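Inorganic pyrophosphatase (Anaplasma phagocytophilum, PDB 3LD3) probably catalyses the magnesium-dependent hydrolysis of inorganic pyrophosphate to two phosphate ions, working as a homohexamer. Local coordinates at residues Val37-Glu42 with Gly78-Thr83; Ile107-Val112 with Val127-Ala132; Pro49-Phe54 with Val63-Pro68; Ile41-Asp46 with Met71-Asn76. One frame throughout, in Å; residues are numbered along the deposited sequence.

The four contacts show how a curled mixed sheet, a separate two-strand hairpin and the loops between them are put together. Interactions 1 and 2 belong to the sheet: strands 37-41 and 106-119 are neighbours in it, their contact centres lie about 10 Å apart, and Val-37 N meets Val-109 O at 2.8 Å. Interaction 3 is the hairpin of strands 50-54 and 61-66, about 22 Å from interaction 2 between centres. Interaction 4 overlaps interaction 1 at Ile-41 and Glu-42. Along the chain, interaction 3 is nested inside the loops closed by interactions 1 and 4, and interaction 2 follows. Interactions 3 and 4 meet where Lys-51 packs against Tyr-73, which places the hairpin's predicted substrate-binding residues beside the loops leading into the sheet.

Interaction 1. Residues Val37-Glu42 with Gly78-Thr83; sequences VNVVIE and GFIPNT
Gly-78 meets strand 37-41 with its backbone alone: its CA lies 3.1 Å from Val-40 O in a CA-H...O contact, and Ile-41 stands across from it as a non-hydrogen-bonded pair, the two CA atoms 4.2 Å apart, the closest approach of CA atoms between the two segments. Phe-79 follows in a hydrogen-bonded pair with Val-40, and two backbone bonds join them, Val-40 N to Phe-79 O at 2.9 Å and Phe-79 N to Val-40 O at 3.1 Å. With CG between its backbone N and carbonyl carbon (chi1 72°), the phenyl ring lies beside Val-40, whose CB sits over one face, 4.2 Å from the centroid. The carboxylate of Glu-42 approaches the ring obliquely, their planes 58° apart; its OE2 accepts a hydrogen bond from Phe-54 N. This short antiparallel pairing lies within the curled mixed sheet of the pyrophosphatase fold, where strand 106-119 flanks strand 37-41 as well. Beyond it the bridges stop. Ile-80 directs its CA-H at Asn-38 O and reaches the CG2 methyl of Val-37 with its CD1, while Ile-187 of helix 180-195 touches both side chains. Pro-81 ends the contact, its CG 3.7 Å from Val-40 CG2 and its CD against Asn-38 O.

Interaction 2. Residues Ile107-Val112 with Val127-Ala132; sequences ICVRPV and VLAVPA
Val-109 and Ala-129 mark the tight side of this antiparallel hairpin, with Val-109 CG2 only 3.6 Å from Ala-129 CB. That methyl occupies the position between the backbone N and the carbonyl carbon (chi1 -52°), which turns it at the small alanine. On the same side Pro-111 CB meets Val-127 CG1 at 4.0 Å; Val-93 of strand 92-95 and Ile-187 of helix 180-195 pack around this apolar group. Four backbone hydrogen bonds hold the strands together, the shortest from Val-112 N to Leu-128 O at 2.7 Å and the last from Ala-132 N to Cys-108 O at 2.9 Å, just beyond the final strand residue. The segment axes make an angle of 137°, well short of straight antiparallel, as expected of strands in a strongly twisted barrel-like sheet.

The other side is more open, for it carries the partly exposed Arg-110. Its chain bends at chi3 (-76°), bringing the guanidinium over Val-130: the CG2 methyl lies beneath one face, displaced toward the rim and 3.5 Å from NH2. Val-112 CG1 meets the same methyl from about a right angle. The arginine NH1 donates outside the hairpin, to Ile-142 O. The chemistry therefore divides the labour: an aliphatic face shields the guanidinium plane, while its N-H groups remain directed at polar partners, here tying the hairpin to a following loop.

Interaction 3. Residues Pro49-Phe54 with Val63-Pro68; sequences PVKYEF and VDRFLP. With PO4 (phosphate ion), chain C.
Val-50 and Phe-66 form the apolar centre of this hairpin, lying side by side with Val-50 CG2 3.8 Å from Phe-66 CE1. Val-63 extends the same face: its CG1 meets Val-50 CG1, and its CG2 approaches the Tyr-52 ring obliquely, 3.9 Å from CE1. Pro-100 and Arg-98 of a neighbouring subunit pack on Val-50 and Phe-66, and Tyr-52 OH is hydrogen-bonded to Met-102 N there. The other face belongs to Lys-51 and Arg-65. The register slips by one residue between Lys-51 and Tyr-52: a classic beta bulge, in which Asp-64 and Arg-65 both face Lys-51, whose O accepts a bond from Asp-64 N at 2.8 Å and a weak, long one from Arg-65 N.

At the polar edge Lys-51 runs out with CG anti to its backbone N (chi1 -168°), then bends at its end so that NZ forms a salt bridge with Glu-53 OE1 at 2.7 Å. Arg-65 makes two more, NH1 with Asp-64 OD2 in the guanidinium plane and NE with Glu-167. The carboxylates of Glu-53 and Asp-64 stack 9° apart, a closeness the two cations probably offset. Both cations reach a bound phosphate: Arg-65 NH1 bonds O2 at 3.1 Å, NH2 bonds O3 almost straight (178°), and Lys-51 NZ bonds O4 weakly. Tyr-163, Lys-121 and Lys-164 also bind it. Such gathered positive charge, steadied by carboxylates, is consistent with the predicted substrate-binding role of Lys-51 and Arg-65.

Interaction 4. Residues Ile41-Asp46 with Met71-Asn76; sequences IEVSQD and MYYPCN
Gln-45 and Asn-76 are the centre of a loop-to-loop contact, made where the chain leaves strand 37-41 and where it returns to enter strand 76-79. The key bond is from side chain to backbone: Asn-76 OD1 accepts a hydrogen bond from Gln-45 N at 2.8 Å, with the donor well above the carbonyl plane, 56° out of it. Val-101 N donates to the same oxygen and Val-95 O accepts from ND2, so three bonds fix the amide's rotation. The Gln-45 chain, trans about chi1 and chi2, reaches along Cys-75, OE1 3.5 Å from Cys-75 CA, and donates through NE2 to Ala-97 O. The next residue, Asp-46, bonds through its backbone N to Tyr-73 O at 3.3 Å. Its OD1 lies 3.3 Å from Tyr-72 CE1, and a water donates both to this oxygen and to Pro-74 O. On the apolar side Val-43 CG1 meets Tyr-73 CD2 at 3.7 Å, the side chains crossing near a right angle. Tyr-73 also meets the rings of Tyr-77 and Phe-159 and touches Lys-51 of strand 50-54, while helix 150-162 packs on Pro-74 and Cys-75 and Pro-49 of a neighbouring subunit packs against Tyr-72.

Interaction 1. Residues Val37-Glu42 with Gly78-Thr83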
loop_
_atom_site.group_PDB
_atom_site.type_symbol
_atom_site.label_atom_id
_atom_site.label_comp_id
_atom_site.label_asym_id
_atom_site.label_seq_id
_atom_site.Cartn_x
_atom_site.Cartn_y
_atom_site.Cartn_z
ATOM N N VAL A 37 2.912 -28.512 8.206
ATOM C CA VAL A 37 2.738 -28.769 6.791
ATOM C C VAL A 37 3.181 -27.556 6.012
ATOM O O VAL A 37 3.190 -26.440 6.553
ATOM C CB VAL A 37 1.262 -29.113 6.424
ATOM C CG1 VAL A 37 0.802 -30.433 7.131
ATOM C CG2 VAL A 37 0.294 -27.983 6.829
ATOM N N ASN A 38 3.538 -27.791 4.754
ATOM C CA ASN A 38 3.845 -26.718 3.813
ATOM C C ASN A 38 2.575 -26.230 3.125
ATOM O O ASN A 38 1.728 -27.032 2.695
ATOM C CB ASN A 38 4.831 -27.207 2.736
ATOM C CG ASN A 38 6.141 -27.661 3.287
ATOM O OD1 ASN A 38 6.588 -27.166 4.326
ATOM N ND2 ASN A 38 6.823 -28.596 2.573
ATOM N N VAL A 39 2.463 -24.909 2.984
ATOM C CA VAL A 39 1.366 -24.283 2.275
ATOM C C VAL A 39 1.970 -23.339 1.241
ATOM O O VAL A 39 2.753 -22.480 1.591
ATOM C CB VAL A 39 0.411 -23.526 3.223
ATOM C CG1 VAL A 39 -0.735 -22.827 2.429
ATOM C CG2 VAL A 39 -0.175 -24.525 4.280
ATOM N N VAL A 40 1.560 -23.514 -0.010
ATOM C CA VAL A 40 1.873 -22.586 -1.097
ATOM C C VAL A 40 0.747 -21.556 -1.108
ATOM O O VAL A 40 -0.419 -21.917 -1.331
ATOM C CB VAL A 40 1.951 -23.311 -2.460
ATOM C CG1 VAL A 40 2.159 -22.306 -3.620
ATOM C CG2 VAL A 40 3.037 -24.351 -2.476
ATOM N N ILE A 41 1.087 -20.296 -0.850
ATOM C CA ILE A 41 0.123 -19.209 -0.765
ATOM C C ILE A 41 -0.330 -18.822 -2.162
ATOM O O ILE A 41 0.492 -18.678 -3.088
ATOM C CB ILE A 41 0.683 -17.984 0.019
ATOM C CG1 ILE A 41 1.041 -18.369 1.452
ATOM C CG2 ILE A 41 -0.309 -16.789 0.011
ATOM C CD1 ILE A 41 -0.149 -19.011 2.238
ATOM N N GLU A 42 -1.641 -18.719 -2.311
ATOM C CA GLU A 42 -2.264 -18.207 -3.541
ATOM C C GLU A 42 -2.826 -16.809 -3.381
ATOM O O GLU A 42 -2.791 -16.023 -4.351
ATOM C CB GLU A 42 -3.365 -19.172 -4.011
ATOM C CG GLU A 42 -2.752 -20.503 -4.493
ATOM C CD GLU A 42 -3.792 -21.556 -4.775
ATOM O OE1 GLU A 42 -4.669 -21.700 -3.912
ATOM O OE2 GLU A 42 -3.712 -22.219 -5.831
ATOM N N GLY A 78 -4.024 -20.706 0.699
ATOM C CA GLY A 78 -3.349 -21.521 -0.272
ATOM C C GLY A 78 -3.620 -22.982 -0.066
ATOM O O GLY A 78 -4.680 -23.354 0.468
ATOM N N PHE A 79 -2.695 -23.800 -0.525
ATOM C CA PHE A 79 -2.869 -25.254 -0.521
ATOM C C PHE A 79 -1.641 -26.052 -0.089
ATOM O O PHE A 79 -0.497 -25.594 -0.195
ATOM C CB PHE A 79 -3.329 -25.734 -1.909
ATOM C CG PHE A 79 -2.245 -25.677 -2.948
ATOM C CD1 PHE A 79 -1.478 -26.785 -3.249
ATOM C CD2 PHE A 79 -1.973 -24.480 -3.615
ATOM C CE1 PHE A 79 -0.469 -26.724 -4.196
ATOM C CE2 PHE A 79 -0.940 -24.414 -4.555
ATOM C CZ PHE A 79 -0.195 -25.522 -4.853
ATOM N N ILE A 80 -1.888 -27.257 0.418
ATOM C CA ILE A 80 -0.810 -28.177 0.769
ATOM C C ILE A 80 -0.428 -28.989 -0.462
ATOM O O ILE A 80 -1.255 -29.747 -1.013
ATOM C CB ILE A 80 -1.211 -29.152 1.919
ATOM C CG1 ILE A 80 -1.779 -28.407 3.131
ATOM C CG2 ILE A 80 -0.006 -29.981 2.308
ATOM C CD1 ILE A 80 -2.354 -29.337 4.224
ATOM N N PRO A 81 0.813 -28.838 -0.937
ATOM C CA PRO A 81 1.239 -29.668 -2.067
ATOM C C PRO A 81 1.166 -31.169 -1.797
ATOM O O PRO A 81 1.361 -31.606 -0.664
ATOM C CB PRO A 81 2.711 -29.257 -2.272
ATOM C CG PRO A 81 2.826 -27.917 -1.699
ATOM C CD PRO A 81 1.890 -27.921 -0.497
ATOM N N ASN A 82 0.883 -31.943 -2.840
ATOM C CA ASN A 82 0.930 -33.392 -2.743
ATOM C C ASN A 82 -0.130 -33.949 -1.805
ATOM O O ASN A 82 0.153 -34.875 -1.024
ATOM C CB ASN A 82 2.291 -33.854 -2.242
ATOM C CG ASN A 82 3.151 -34.289 -3.307
ATOM O OD1 ASN A 82 3.369 -33.554 -4.276
ATOM N ND2 ASN A 82 3.672 -35.512 -3.179
ATOM N N THR A 83 -1.312 -33.348 -1.869
ATOM C CA THR A 83 -2.469 -33.813 -1.135
ATOM C C THR A 83 -3.663 -33.949 -2.080
ATOM O O THR A 83 -3.782 -33.213 -3.068
ATOM C CB THR A 83 -2.823 -32.904 0.064
ATOM O OG1 THR A 83 -3.111 -31.568 -0.370
ATOM C CG2 THR A 83 -1.700 -32.913 1.080
#

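Interaction 2. Residues Ile107-Val112 with Val127-Ala132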
loop_
_atom_site.group_PDB
_atom_site.type_symbol
_atom_site.label_atom_id
_atom_site.label_comp_id
_atom_site.label_asym_id
_atom_site.label_seq_id
_atom_site.Cartn_x
_atom_site.Cartn_y
_atom_site.Cartn_z
ATOM N N ILE A 107 5.057 -21.495 3.015
ATOM C CA ILE A 107 5.226 -21.281 4.455
ATOM C C ILE A 107 4.891 -22.561 5.208
ATOM O O ILE A 107 3.964 -23.275 4.841
ATOM C CB ILE A 107 4.393 -20.067 4.950
ATOM C CG1 ILE A 107 4.596 -19.784 6.453
ATOM C CG2 ILE A 107 2.871 -20.231 4.635
ATOM C CD1 ILE A 107 3.915 -18.508 6.933
ATOM N N CYS A 108 5.684 -22.834 6.244
ATOM C CA CYS A 108 5.523 -23.965 7.141
ATOM C C CYS A 108 4.577 -23.578 8.276
ATOM O O CYS A 108 4.799 -22.598 9.009
ATOM C CB CYS A 108 6.890 -24.425 7.652
ATOM S SG CYS A 108 6.780 -25.900 8.688
ATOM N N VAL A 109 3.496 -24.346 8.415
ATOM C CA VAL A 109 2.424 -23.987 9.323
ATOM C C VAL A 109 1.966 -25.176 10.173
ATOM O O VAL A 109 2.222 -26.329 9.844
ATOM C CB VAL A 109 1.193 -23.427 8.556
ATOM C CG1 VAL A 109 1.658 -22.266 7.573
ATOM C CG2 VAL A 109 0.485 -24.554 7.741
ATOM N N ARG A 110 1.309 -24.832 11.270
ATOM C CA ARG A 110 0.740 -25.798 12.194
ATOM C C ARG A 110 -0.772 -25.697 12.092
ATOM O O ARG A 110 -1.309 -24.634 12.383
ATOM C CB ARG A 110 1.054 -25.417 13.635
ATOM C CG ARG A 110 2.408 -25.589 14.111
ATOM C CD ARG A 110 2.353 -25.535 15.650
ATOM N NE ARG A 110 2.188 -24.184 16.214
ATOM C CZ ARG A 110 1.120 -23.764 16.897
ATOM N NH1 ARG A 110 0.064 -24.506 17.022
ATOM N NH2 ARG A 110 1.114 -22.563 17.430
ATOM N N PRO A 111 -1.464 -26.775 11.676
ATOM C CA PRO A 111 -2.942 -26.754 11.684
ATOM C C PRO A 111 -3.512 -26.596 13.083
ATOM O O PRO A 111 -3.037 -27.265 14.039
ATOM C CB PRO A 111 -3.326 -28.125 11.121
ATOM C CG PRO A 111 -2.117 -28.599 10.419
ATOM C CD PRO A 111 -0.952 -28.052 11.166
ATOM N N VAL A 112 -4.523 -25.754 13.216
ATOM C CA VAL A 112 -5.181 -25.544 14.514
ATOM C C VAL A 112 -6.677 -25.878 14.502
ATOM O O VAL A 112 -7.309 -25.920 15.572
ATOM C CB VAL A 112 -4.956 -24.122 15.112
ATOM C CG1 VAL A 112 -3.449 -23.862 15.312
ATOM C CG2 VAL A 112 -5.657 -22.990 14.286
ATOM N N VAL A 127 -8.891 -25.853 6.230
ATOM C CA VAL A 127 -8.036 -25.968 7.388
ATOM C C VAL A 127 -7.599 -24.553 7.791
ATOM O O VAL A 127 -7.341 -23.707 6.921
ATOM C CB VAL A 127 -6.810 -26.846 7.060
ATOM C CG1 VAL A 127 -5.746 -26.845 8.210
ATOM C CG2 VAL A 127 -7.238 -28.271 6.761
ATOM N N LEU A 128 -7.581 -24.291 9.090
ATOM C CA LEU A 128 -7.029 -23.085 9.678
ATOM C C LEU A 128 -5.693 -23.377 10.354
ATOM O O LEU A 128 -5.575 -24.325 11.117
ATOM C CB LEU A 128 -7.980 -22.479 10.705
ATOM C CG LEU A 128 -7.571 -21.156 11.367
ATOM C CD1 LEU A 128 -7.449 -19.991 10.340
ATOM C CD2 LEU A 128 -8.538 -20.729 12.526
ATOM N N ALA A 129 -4.682 -22.569 10.030
ATOM C CA ALA A 129 -3.325 -22.790 10.540
ATOM C C ALA A 129 -2.661 -21.473 10.972
ATOM O O ALA A 129 -3.083 -20.371 10.574
ATOM C CB ALA A 129 -2.456 -23.514 9.480
ATOM N N VAL A 130 -1.611 -21.604 11.774
ATOM C CA VAL A 130 -0.761 -20.487 12.155
ATOM C C VAL A 130 0.662 -20.861 11.762
ATOM O O VAL A 130 0.948 -22.042 11.533
ATOM C CB VAL A 130 -0.864 -20.137 13.646
ATOM C CG1 VAL A 130 -2.325 -19.683 14.042
ATOM C CG2 VAL A 130 -0.437 -21.301 14.550
ATOM N N PRO A 131 1.568 -19.879 11.656
ATOM C CA PRO A 131 2.949 -20.246 11.311
ATOM C C PRO A 131 3.555 -21.199 12.338
ATOM O O PRO A 131 3.222 -21.124 13.524
ATOM C CB PRO A 131 3.669 -18.904 11.341
ATOM C CG PRO A 131 2.606 -17.898 11.086
ATOM C CD PRO A 131 1.423 -18.425 11.803
ATOM N N ALA A 132 4.403 -22.101 11.870
ATOM C CA ALA A 132 5.244 -22.901 12.755
ATOM C C ALA A 132 6.032 -21.978 13.681
ATOM O O ALA A 132 6.393 -20.866 13.327
ATOM C CB ALA A 132 6.186 -23.777 11.944
#

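Interaction 3. Residues Pro49-Phe54 with Val63-Pro68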
loop_
_atom_site.group_PDB
_atom_site.type_symbol
_atom_site.label_atom_id
_atom_site.label_comp_id
_atom_site.label_asym_id
_atom_site.label_seq_id
_atom_site.Cartn_x
_atom_site.Cartn_y
_atom_site.Cartn_z
ATOM N N PRO A 49 -9.531 -8.281 -3.804
ATOM C CA PRO A 49 -10.128 -9.571 -4.074
ATOM C C PRO A 49 -9.726 -10.200 -5.428
ATOM O O PRO A 49 -10.593 -10.543 -6.255
ATOM C CB PRO A 49 -11.622 -9.253 -3.937
ATOM C CG PRO A 49 -11.761 -7.899 -4.358
ATOM C CD PRO A 49 -10.545 -7.215 -3.752
ATOM N N VAL A 50 -8.417 -10.320 -5.673
ATOM C CA VAL A 50 -7.911 -11.033 -6.834
ATOM C C VAL A 50 -7.640 -12.472 -6.396
ATOM O O VAL A 50 -6.755 -12.726 -5.588
ATOM C CB VAL A 50 -6.630 -10.406 -7.409
ATOM C CG1 VAL A 50 -6.198 -11.098 -8.695
ATOM C CG2 VAL A 50 -6.815 -8.868 -7.655
ATOM N N LYS A 51 -8.383 -13.420 -6.950
ATOM C CA LYS A 51 -8.246 -14.823 -6.523
ATOM C C LYS A 51 -7.305 -15.539 -7.485
ATOM O O LYS A 51 -7.696 -15.983 -8.576
ATOM C CB LYS A 51 -9.587 -15.558 -6.479
ATOM C CG LYS A 51 -9.376 -16.881 -5.750
ATOM C CD LYS A 51 -10.275 -17.958 -6.079
ATOM C CE LYS A 51 -10.185 -19.044 -5.005
ATOM N NZ LYS A 51 -9.211 -20.119 -5.307
ATOM N N TYR A 52 -6.050 -15.641 -7.096
ATOM C CA TYR A 52 -5.088 -16.395 -7.859
ATOM C C TYR A 52 -5.209 -17.882 -7.524
ATOM O O TYR A 52 -5.679 -18.265 -6.436
ATOM C CB TYR A 52 -3.650 -15.950 -7.544
ATOM C CG TYR A 52 -3.363 -14.481 -7.735
ATOM C CD1 TYR A 52 -3.076 -13.977 -9.002
ATOM C CD2 TYR A 52 -3.339 -13.589 -6.635
ATOM C CE1 TYR A 52 -2.831 -12.619 -9.210
ATOM C CE2 TYR A 52 -3.067 -12.236 -6.824
ATOM C CZ TYR A 52 -2.793 -11.766 -8.109
ATOM O OH TYR A 52 -2.518 -10.444 -8.340
ATOM N N GLU A 53 -4.762 -18.690 -8.477
ATOM C CA GLU A 53 -4.668 -20.130 -8.325
ATOM C C GLU A 53 -3.519 -20.665 -9.123
ATOM O O GLU A 53 -3.367 -20.326 -10.282
ATOM C CB GLU A 53 -5.935 -20.809 -8.851
ATOM C CG GLU A 53 -7.196 -20.421 -8.079
ATOM C CD GLU A 53 -8.441 -21.279 -8.434
ATOM O OE1 GLU A 53 -9.518 -21.046 -7.812
ATOM O OE2 GLU A 53 -8.324 -22.152 -9.337
ATOM N N PHE A 54 -2.753 -21.582 -8.536
ATOM C CA PHE A 54 -1.716 -22.266 -9.285
ATOM C C PHE A 54 -2.274 -23.365 -10.174
ATOM O O PHE A 54 -3.212 -24.072 -9.791
ATOM C CB PHE A 54 -0.659 -22.868 -8.343
ATOM C CG PHE A 54 0.371 -21.901 -7.952
ATOM C CD1 PHE A 54 1.374 -21.563 -8.853
ATOM C CD2 PHE A 54 0.294 -21.230 -6.747
ATOM C CE1 PHE A 54 2.331 -20.621 -8.538
ATOM C CE2 PHE A 54 1.251 -20.277 -6.405
ATOM C CZ PHE A 54 2.267 -19.972 -7.302
ATOM N N VAL A 63 -4.895 -15.793 -12.598
ATOM C CA VAL A 63 -6.034 -15.163 -12.021
ATOM C C VAL A 63 -7.248 -16.059 -12.340
ATOM O O VAL A 63 -7.693 -16.104 -13.494
ATOM C CB VAL A 63 -6.258 -13.764 -12.622
ATOM C CG1 VAL A 63 -7.478 -13.112 -11.979
ATOM C CG2 VAL A 63 -4.980 -12.882 -12.399
ATOM N N ASP A 64 -7.819 -16.677 -11.325
ATOM C CA ASP A 64 -9.035 -17.453 -11.513
ATOM C C ASP A 64 -10.198 -16.497 -11.723
ATOM O O ASP A 64 -10.966 -16.634 -12.680
ATOM C CB ASP A 64 -9.320 -18.352 -10.334
ATOM C CG ASP A 64 -10.647 -19.084 -10.492
ATOM O OD1 ASP A 64 -10.786 -19.857 -11.464
ATOM O OD2 ASP A 64 -11.557 -18.827 -9.686
ATOM N N ARG A 65 -10.330 -15.539 -10.815
ATOM C CA ARG A 65 -11.342 -14.500 -10.940
ATOM C C ARG A 65 -11.048 -13.315 -10.038
ATOM O O ARG A 65 -10.204 -13.401 -9.138
ATOM C CB ARG A 65 -12.718 -15.079 -10.559
ATOM C CG ARG A 65 -12.928 -15.362 -9.096
ATOM C CD ARG A 65 -14.225 -16.159 -8.873
ATOM N NE ARG A 65 -14.508 -16.496 -7.477
ATOM C CZ ARG A 65 -14.026 -17.535 -6.807
ATOM N NH1 ARG A 65 -13.123 -18.338 -7.346
ATOM N NH2 ARG A 65 -14.405 -17.748 -5.551
ATOM N N PHE A 66 -11.756 -12.228 -10.266
ATOM C CA PHE A 66 -11.905 -11.201 -9.268
ATOM C C PHE A 66 -13.204 -11.521 -8.511
ATOM O O PHE A 66 -14.234 -11.826 -9.144
ATOM C CB PHE A 66 -11.954 -9.824 -9.923
ATOM C CG PHE A 66 -10.692 -9.456 -10.706
ATOM C CD1 PHE A 66 -9.759 -8.554 -10.185
ATOM C CD2 PHE A 66 -10.444 -10.000 -11.953
ATOM C CE1 PHE A 66 -8.616 -8.232 -10.901
ATOM C CE2 PHE A 66 -9.309 -9.687 -12.670
ATOM C CZ PHE A 66 -8.378 -8.783 -12.121
ATOM N N LEU A 67 -13.183 -11.505 -7.193
ATOM C CA LEU A 67 -14.415 -11.835 -6.459
ATOM C C LEU A 67 -15.461 -10.788 -6.829
ATOM O O LEU A 67 -15.178 -9.603 -6.852
ATOM C CB LEU A 67 -14.209 -11.818 -4.942
ATOM C CG LEU A 67 -13.147 -12.696 -4.286
ATOM C CD1 LEU A 67 -13.212 -12.620 -2.750
ATOM C CD2 LEU A 67 -13.324 -14.132 -4.807
ATOM N N PRO A 68 -16.702 -11.225 -7.128
ATOM C CA PRO A 68 -17.706 -10.258 -7.485
ATOM C C PRO A 68 -18.279 -9.518 -6.284
ATOM O O PRO A 68 -18.774 -8.399 -6.446
ATOM C CB PRO A 68 -18.774 -11.088 -8.205
ATOM C CG PRO A 68 -18.518 -12.413 -7.940
ATOM C CD PRO A 68 -17.088 -12.591 -7.481
HETATM P P PO4 C . -12.912 -21.525 -4.644
HETATM O O1 PO4 C . -13.963 -22.590 -4.445
HETATM O O2 PO4 C . -12.827 -21.111 -6.102
HETATM O O3 PO4 C . -13.248 -20.285 -3.841
HETATM O O4 PO4 C . -11.574 -22.088 -4.163
#

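Interaction 4. Residues Ile41-Asp46 with Met71-Asn76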
loop_
_atom_site.group_PDB
_atom_site.type_symbol
_atom_site.label_atom_id
_atom_site.label_comp_id
_atom_site.label_asym_id
_atom_site.label_seq_id
_atom_site.Cartn_x
_atom_site.Cartn_y
_atom_site.Cartn_z
ATOM N N ILE A 41 1.087 -20.296 -0.850
ATOM C CA ILE A 41 0.123 -19.209 -0.765
ATOM C C ILE A 41 -0.330 -18.822 -2.162
ATOM O O ILE A 41 0.492 -18.678 -3.088
ATOM C CB ILE A 41 0.683 -17.984 0.019
ATOM C CG1 ILE A 41 1.041 -18.369 1.452
ATOM C CG2 ILE A 41 -0.309 -16.789 0.011
ATOM C CD1 ILE A 41 -0.149 -19.011 2.238
ATOM N N GLU A 42 -1.641 -18.719 -2.311
ATOM C CA GLU A 42 -2.264 -18.207 -3.541
ATOM C C GLU A 42 -2.826 -16.809 -3.381
ATOM O O GLU A 42 -2.791 -16.023 -4.351
ATOM C CB GLU A 42 -3.365 -19.172 -4.011
ATOM C CG GLU A 42 -2.752 -20.503 -4.493
ATOM C CD GLU A 42 -3.792 -21.556 -4.775
ATOM O OE1 GLU A 42 -4.669 -21.700 -3.912
ATOM O OE2 GLU A 42 -3.712 -22.219 -5.831
ATOM N N VAL A 43 -3.398 -16.500 -2.219
ATOM C CA VAL A 43 -3.973 -15.191 -1.960
ATOM C C VAL A 43 -3.470 -14.659 -0.630
ATOM O O VAL A 43 -3.558 -15.358 0.414
ATOM C CB VAL A 43 -5.551 -15.212 -1.941
ATOM C CG1 VAL A 43 -6.117 -13.811 -1.661
ATOM C CG2 VAL A 43 -6.110 -15.736 -3.269
ATOM N N SER A 44 -2.988 -13.425 -0.638
ATOM C CA SER A 44 -2.473 -12.794 0.563
ATOM C C SER A 44 -3.594 -12.326 1.482
ATOM O O SER A 44 -4.631 -11.850 1.026
ATOM C CB SER A 44 -1.628 -11.572 0.214
ATOM O OG SER A 44 -0.533 -11.905 -0.610
ATOM N N GLN A 45 -3.334 -12.393 2.783
ATOM C CA GLN A 45 -4.218 -11.833 3.774
ATOM C C GLN A 45 -4.488 -10.351 3.517
ATOM O O GLN A 45 -3.602 -9.590 3.130
ATOM C CB GLN A 45 -3.541 -11.993 5.134
ATOM C CG GLN A 45 -4.332 -11.746 6.337
ATOM C CD GLN A 45 -3.464 -12.190 7.530
ATOM O OE1 GLN A 45 -3.522 -13.343 7.940
ATOM N NE2 GLN A 45 -2.502 -11.318 7.913
ATOM N N ASP A 46 -5.751 -9.962 3.666
ATOM C CA ASP A 46 -6.142 -8.573 3.616
ATOM C C ASP A 46 -5.915 -7.915 2.256
ATOM O O ASP A 46 -5.701 -6.716 2.200
ATOM C CB ASP A 46 -5.425 -7.787 4.723
ATOM C CG ASP A 46 -5.777 -8.299 6.120
ATOM O OD1 ASP A 46 -6.829 -8.949 6.280
ATOM O OD2 ASP A 46 -4.980 -8.113 7.075
ATOM N N MET A 71 -15.631 -8.536 -0.729
ATOM C CA MET A 71 -15.075 -9.312 0.395
ATOM C C MET A 71 -13.582 -9.522 0.158
ATOM O O MET A 71 -13.106 -9.320 -0.943
ATOM C CB MET A 71 -15.794 -10.656 0.578
ATOM C CG MET A 71 -17.280 -10.450 0.730
ATOM S SD MET A 71 -18.244 -11.846 1.280
ATOM C CE MET A 71 -17.984 -11.801 3.028
ATOM N N TYR A 72 -12.861 -9.918 1.189
ATOM C CA TYR A 72 -11.415 -10.178 1.052
ATOM C C TYR A 72 -11.100 -11.394 1.894
ATOM O O TYR A 72 -11.760 -11.651 2.913
ATOM C CB TYR A 72 -10.566 -8.923 1.461
ATOM C CG TYR A 72 -10.678 -8.594 2.924
ATOM C CD1 TYR A 72 -9.840 -9.179 3.857
ATOM C CD2 TYR A 72 -11.626 -7.673 3.378
ATOM C CE1 TYR A 72 -9.948 -8.914 5.215
ATOM C CE2 TYR A 72 -11.764 -7.386 4.719
ATOM C CZ TYR A 72 -10.927 -7.999 5.661
ATOM O OH TYR A 72 -11.073 -7.777 7.039
ATOM N N TYR A 73 -10.079 -12.154 1.485
ATOM C CA TYR A 73 -9.657 -13.325 2.277
ATOM C C TYR A 73 -9.144 -12.890 3.653
ATOM O O TYR A 73 -8.222 -12.093 3.748
ATOM C CB TYR A 73 -8.608 -14.124 1.503
ATOM C CG TYR A 73 -9.238 -15.006 0.444
ATOM C CD1 TYR A 73 -9.497 -16.358 0.717
ATOM C CD2 TYR A 73 -9.608 -14.491 -0.792
ATOM C CE1 TYR A 73 -10.100 -17.180 -0.246
ATOM C CE2 TYR A 73 -10.226 -15.293 -1.765
ATOM C CZ TYR A 73 -10.463 -16.645 -1.461
ATOM O OH TYR A 73 -11.050 -17.414 -2.433
ATOM N N PRO A 74 -9.734 -13.429 4.738
ATOM C CA PRO A 74 -9.357 -12.954 6.081
ATOM C C PRO A 74 -8.036 -13.506 6.640
ATOM O O PRO A 74 -7.574 -13.089 7.723
ATOM C CB PRO A 74 -10.547 -13.374 6.928
ATOM C CG PRO A 74 -11.102 -14.575 6.273
ATOM C CD PRO A 74 -10.941 -14.266 4.779
ATOM N N CYS A 75 -7.454 -14.460 5.924
ATOM C CA CYS A 75 -6.136 -15.018 6.228
ATOM C C CYS A 75 -5.455 -15.156 4.873
ATOM O O CYS A 75 -6.106 -15.074 3.832
ATOM C CB CYS A 75 -6.223 -16.408 6.873
ATOM S SG CYS A 75 -7.216 -16.525 8.317
ATOM N N ASN A 76 -4.150 -15.398 4.887
ATOM C CA ASN A 76 -3.494 -15.906 3.716
ATOM C C ASN A 76 -4.160 -17.222 3.342
ATOM O O ASN A 76 -4.637 -17.970 4.217
ATOM C CB ASN A 76 -2.008 -16.119 4.000
ATOM C CG ASN A 76 -1.349 -14.871 4.468
ATOM O OD1 ASN A 76 -1.149 -13.939 3.682
ATOM N ND2 ASN A 76 -1.053 -14.794 5.756
HETATM O O HOH W 1 -7.527 -10.334 8.392
#